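Local coordinates for protein halotolerant alpha-type carbonic anhydrase (dCA II) (PDB 1Y7W) that probably catalyses the reversible hydration of carbon dioxide to bicarbonate as a zinc-dependent alpha-type carbonic anhydrase that tolerates high salt, at residues A[31-36]-A[45-50]; A[21-26]-A[41-46]. All coordinates share one frame; numbering follows the deposited sequence. Where two conformers were deposited one is given.

Contact 1 of 2, residues A[31-36]-A[45-50]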
# COMPACT_ATOMS: atom_id res chain seq x y z
N ASP A 31 14.02 15.56 -0.04
CA ASP A 31 15.23 15.62 -0.91
C ASP A 31 15.13 14.95 -2.28
O ASP A 31 15.93 15.26 -3.19
CB ASP A 31 16.46 15.02 -0.19
CG ASP A 31 16.25 13.60 0.33
OD1 ASP A 31 15.12 13.19 0.65
OD2 ASP A 31 17.26 12.88 0.44
N TRP A 32 14.15 14.07 -2.43
CA TRP A 32 14.01 13.29 -3.67
C TRP A 32 13.93 14.07 -4.98
O TRP A 32 14.63 13.71 -5.94
CB TRP A 32 12.78 12.37 -3.62
CG TRP A 32 12.89 11.25 -2.62
CD1 TRP A 32 13.96 10.93 -1.84
CD2 TRP A 32 11.83 10.40 -2.23
NE1 TRP A 32 13.62 9.92 -0.95
CE2 TRP A 32 12.31 9.59 -1.16
CE3 TRP A 32 10.50 10.26 -2.65
CZ2 TRP A 32 11.51 8.66 -0.51
CZ3 TRP A 32 9.70 9.33 -2.00
CH2 TRP A 32 10.21 8.55 -0.94
N PRO A 33 13.08 15.11 -5.05
CA PRO A 33 12.96 15.89 -6.29
C PRO A 33 14.26 16.60 -6.72
O PRO A 33 14.47 16.93 -7.91
CB PRO A 33 11.87 16.89 -5.96
CG PRO A 33 11.06 16.22 -4.83
CD PRO A 33 12.16 15.61 -4.01
N GLY A 34 15.14 16.85 -5.76
CA GLY A 34 16.37 17.56 -6.07
C GLY A 34 17.59 16.69 -6.29
O GLY A 34 18.65 17.22 -6.69
N LEU A 35 17.49 15.38 -6.09
CA LEU A 35 18.64 14.52 -6.27
C LEU A 35 19.09 14.55 -7.73
O LEU A 35 18.27 14.46 -8.64
CB LEU A 35 18.36 13.10 -5.88
CG LEU A 35 17.95 12.93 -4.41
CD1 LEU A 35 17.51 11.52 -4.20
CD2 LEU A 35 19.13 13.33 -3.49
N GLN A 36 20.39 14.72 -7.90
CA GLN A 36 21.00 14.79 -9.24
C GLN A 36 22.26 13.98 -9.26
O GLN A 36 22.92 13.84 -8.25
CB GLN A 36 21.38 16.24 -9.62
CG GLN A 36 20.21 17.15 -10.01
CD GLN A 36 20.66 18.30 -10.93
OE1 GLN A 36 21.49 19.13 -10.54
NE2 GLN A 36 20.11 18.34 -12.17
N ALA A 45 10.01 13.00 -12.08
CA ALA A 45 8.56 12.88 -11.85
C ALA A 45 8.16 13.10 -10.39
O ALA A 45 6.99 13.34 -10.09
CB ALA A 45 8.02 11.52 -12.35
N CYS A 46 9.13 13.05 -9.49
CA CYS A 46 8.82 13.31 -8.06
C CYS A 46 8.47 14.76 -7.80
O CYS A 46 8.02 15.11 -6.70
CB CYS A 46 9.96 12.86 -7.15
SG CYS A 46 10.21 11.05 -7.19
N SER A 47 8.65 15.60 -8.83
CA SER A 47 8.26 17.01 -8.77
C SER A 47 6.90 17.25 -9.42
O SER A 47 6.48 18.40 -9.54
CB SER A 47 9.28 17.92 -9.51
OG SER A 47 10.47 17.95 -8.81
N GLY A 48 6.23 16.20 -9.89
CA GLY A 48 4.90 16.42 -10.52
C GLY A 48 3.83 17.10 -9.65
O GLY A 48 4.05 17.38 -8.45
N SER A 49 2.66 17.38 -10.25
CA SER A 49 1.57 17.99 -9.52
C SER A 49 0.43 17.07 -9.09
O SER A 49 -0.56 17.55 -8.51
CB SER A 49 1.03 19.23 -10.29
OG SER A 49 0.72 18.88 -11.63
N ASN A 50 0.56 15.76 -9.34
CA ASN A 50 -0.44 14.77 -8.89
C ASN A 50 0.30 13.74 -7.99
O ASN A 50 0.18 12.51 -8.13
CB ASN A 50 -1.09 14.09 -10.07
CG ASN A 50 -1.74 15.09 -11.01
OD1 ASN A 50 -2.72 15.75 -10.68
ND2 ASN A 50 -1.15 15.24 -12.17
O HOH W 1 12.26 16.41 -9.58
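Pro33 lays the CB-CG side of its ring against the short 3-10 turn that carries Cys46 and Ser47. The apolar part of the contact runs through Cys46: Pro33 CG lies 4.2 Å from Cys46 CB, and the CA atoms of this pair, 5.2 Å apart, are the nearest across the two segments. Trp32 adds to this side with its CB, 4.5 Å from Cys46 CB, while its indole stands edge-to-face with Tyr23 and its NE1 donates to Asp24 O.

Two oxygens also border the proline ring. Pro33 CG sits 3.7 Å from the carbonyl oxygen of Cys46, and Pro33 CB is 3.3 Å from Ser47 OG. The serine hydroxyl gets there because OG is anti to its own carbonyl carbon (chi1 -69°), which puts it beside the backbone N, where it meets Pro33 CB.

No direct hydrogen bond joins the segments. A water lies at hydrogen-bonding distance from Pro33 O (2.8 Å) and from Ser47 OG, the latter unusually short at 2.5 Å and so less certain; it can bridge the carbonyl and the hydroxyl.

Each segment has its own backbone fold. Gly34 N bonds to Asp31 O, turning residues 31-34 in helical fashion, and Gly48 N bonds to Ala45 O at the end of the 3-10 turn. Cys46 is further fixed by its disulfide to Cys236, which ties this N-terminal loop to a distant part of the chain.

With van der Waals contacts, a bridging water and no direct hydrogen bond, this is a small apolar and solvent-mediated contact, and the relative position of the segments is likely to owe more to the turns and the disulfide behind them.

Contact 2 of 2, residues A[21-26]-A[41-46]; sequences DGYDYM and TKYPAC
Lys42 reaches across to the backbone of Gly22, where its ammonium donates a hydrogen bond to the carbonyl oxygen: NZ to Gly22 O is 2.7 Å, in the carbonyl plane and on a lone pair, with a C=O...N angle of 114°. Beside it Tyr43 brings its hydroxyl to the same glycine, with OH 3.6 Å from Gly22 CA. Tyr43 OH also comes in at the edge of the Tyr23 ring, near its plane, 3.8 Å from Tyr23 CD2. The two tyrosine side chains cross at about a right angle, and Tyr23 CB touches Tyr43 CE2 at 4.4 Å. Lys42 CE and Tyr43 OH both lie close against Gly22, which has no side chain.

The lysine is placed by its own chain. CG stands anti to the backbone N (chi1 -166°) and the rest is extended, with CG 3.6 Å above the centre of the Tyr43 ring. Replacing Lys42 by an alanine would probably leave Gly22 O without its charged donor and take from that face of Tyr43 the cover that Lys42 CG gives it.

This is the N-terminal part of an alpha-carbonic anhydrase, looping past the active site: the Tyr23 side chain lies about 9 Å from the zinc ion. Further out, Tyr23 touches Thr233, while Tyr43 rests on Pro234. Past Tyr23, an Asx turn shapes the chain: Met26 N donates to Asp24 OD1 at 2.8 Å, approaching on the anti side, 35° out of the carboxylate plane. Asp271 takes the N-H of Tyr25.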
# COMPACT_ATOMS: atom_id res chain seq x y z
N ASP A 21 17.68 1.71 -3.15
CA ASP A 21 18.94 2.02 -3.78
C ASP A 21 19.41 3.45 -3.90
O ASP A 21 20.42 3.85 -3.29
CB ASP A 21 19.03 1.28 -5.10
CG ASP A 21 19.55 -0.14 -4.91
OD1 ASP A 21 20.72 -0.26 -4.46
OD2 ASP A 21 18.80 -1.12 -5.17
N GLY A 22 18.69 4.25 -4.67
CA GLY A 22 19.16 5.62 -4.81
C GLY A 22 18.55 6.62 -3.84
O GLY A 22 18.80 7.82 -4.02
N TYR A 23 17.84 6.15 -2.80
CA TYR A 23 17.19 7.09 -1.90
C TYR A 23 16.91 6.51 -0.51
O TYR A 23 17.01 5.32 -0.30
CB TYR A 23 15.86 7.52 -2.54
CG TYR A 23 14.87 6.39 -2.63
CD1 TYR A 23 14.01 6.12 -1.58
CD2 TYR A 23 14.85 5.54 -3.76
CE1 TYR A 23 13.15 5.02 -1.63
CE2 TYR A 23 14.01 4.45 -3.82
CZ TYR A 23 13.16 4.20 -2.75
OH TYR A 23 12.30 3.14 -2.75
N ASP A 24 16.54 7.38 0.44
CA ASP A 24 16.21 6.90 1.78
C ASP A 24 15.10 7.80 2.34
O ASP A 24 14.62 8.72 1.67
CB ASP A 24 17.42 6.89 2.70
CG ASP A 24 18.00 8.27 2.93
OD1 ASP A 24 17.27 9.24 3.27
OD2 ASP A 24 19.23 8.38 2.78
N TYR A 25 14.69 7.49 3.56
CA TYR A 25 13.60 8.21 4.20
C TYR A 25 14.01 9.17 5.27
O TYR A 25 13.17 9.67 6.05
CB TYR A 25 12.59 7.22 4.80
CG TYR A 25 11.81 6.52 3.72
CD1 TYR A 25 12.26 5.31 3.16
CD2 TYR A 25 10.59 7.04 3.29
CE1 TYR A 25 11.48 4.63 2.20
CE2 TYR A 25 9.81 6.37 2.33
CZ TYR A 25 10.25 5.17 1.80
OH TYR A 25 9.41 4.48 0.93
N MET A 26 15.30 9.50 5.31
CA MET A 26 15.74 10.42 6.34
C MET A 26 15.01 11.75 6.30
O MET A 26 14.72 12.33 7.34
CB MET A 26 17.26 10.64 6.27
CG MET A 26 17.77 11.48 7.43
SD MET A 26 19.54 11.81 7.39
CE MET A 26 19.50 13.59 6.70
N THR A 41 18.98 15.35 -13.25
CA THR A 41 17.99 15.08 -12.19
C THR A 41 17.59 13.60 -12.19
O THR A 41 17.16 13.01 -13.21
CB THR A 41 16.79 15.96 -12.35
OG1 THR A 41 17.24 17.31 -12.26
CG2 THR A 41 15.75 15.72 -11.17
N LYS A 42 17.70 12.99 -11.03
CA LYS A 42 17.45 11.55 -10.92
C LYS A 42 15.99 11.17 -10.99
O LYS A 42 15.61 10.24 -11.68
CB LYS A 42 18.12 11.07 -9.64
CG LYS A 42 18.29 9.57 -9.44
CD LYS A 42 19.24 9.52 -8.25
CE LYS A 42 19.32 8.18 -7.60
NZ LYS A 42 20.12 8.36 -6.33
N TYR A 43 15.14 11.93 -10.33
CA TYR A 43 13.72 11.65 -10.24
C TYR A 43 12.85 12.84 -10.60
O TYR A 43 12.11 13.42 -9.75
CB TYR A 43 13.42 11.19 -8.80
CG TYR A 43 14.27 10.06 -8.32
CD1 TYR A 43 14.34 8.87 -9.02
CD2 TYR A 43 14.97 10.15 -7.11
CE1 TYR A 43 15.06 7.83 -8.55
CE2 TYR A 43 15.69 9.08 -6.64
CZ TYR A 43 15.74 7.93 -7.35
OH TYR A 43 16.46 6.84 -6.89
N PRO A 44 12.86 13.21 -11.90
CA PRO A 44 12.07 14.34 -12.37
C PRO A 44 10.56 14.23 -12.09
O PRO A 44 9.91 15.26 -11.82
CB PRO A 44 12.39 14.40 -13.88
CG PRO A 44 12.73 12.99 -14.21
CD PRO A 44 13.58 12.54 -13.01
N ALA A 45 10.01 13.00 -12.08
CA ALA A 45 8.56 12.88 -11.85
C ALA A 45 8.16 13.10 -10.39
O ALA A 45 6.99 13.34 -10.09
CB ALA A 45 8.02 11.52 -12.35
N CYS A 46 9.13 13.05 -9.49
CA CYS A 46 8.82 13.31 -8.06
C CYS A 46 8.47 14.76 -7.80
O CYS A 46 8.02 15.11 -6.70
CB CYS A 46 9.96 12.86 -7.15
SG CYS A 46 10.21 11.05 -7.19

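The two contacts sit side by side, their centres about 7 Å apart, on the same flank of the chain and some 20 Å from its centre. Along the sequence they run 21-26, 31-36, 41-46 and 45-50, and Ala45 and Cys46 belong to both. None of this lies in the central mixed sheet; strands 36-37 and 40-41 flank the turn that links 31-36 to 41-46, where Leu35 O probably bonds to Lys42 N and Gln36 NE2 to Thr41 OG1. Together the contacts fold the N-terminal region back on itself, and the shared Cys46, its side chain about 13 Å from the zinc ion, is bonded to Cys236, just beyond the Thr233 and Pro234 on which contact 2 rests.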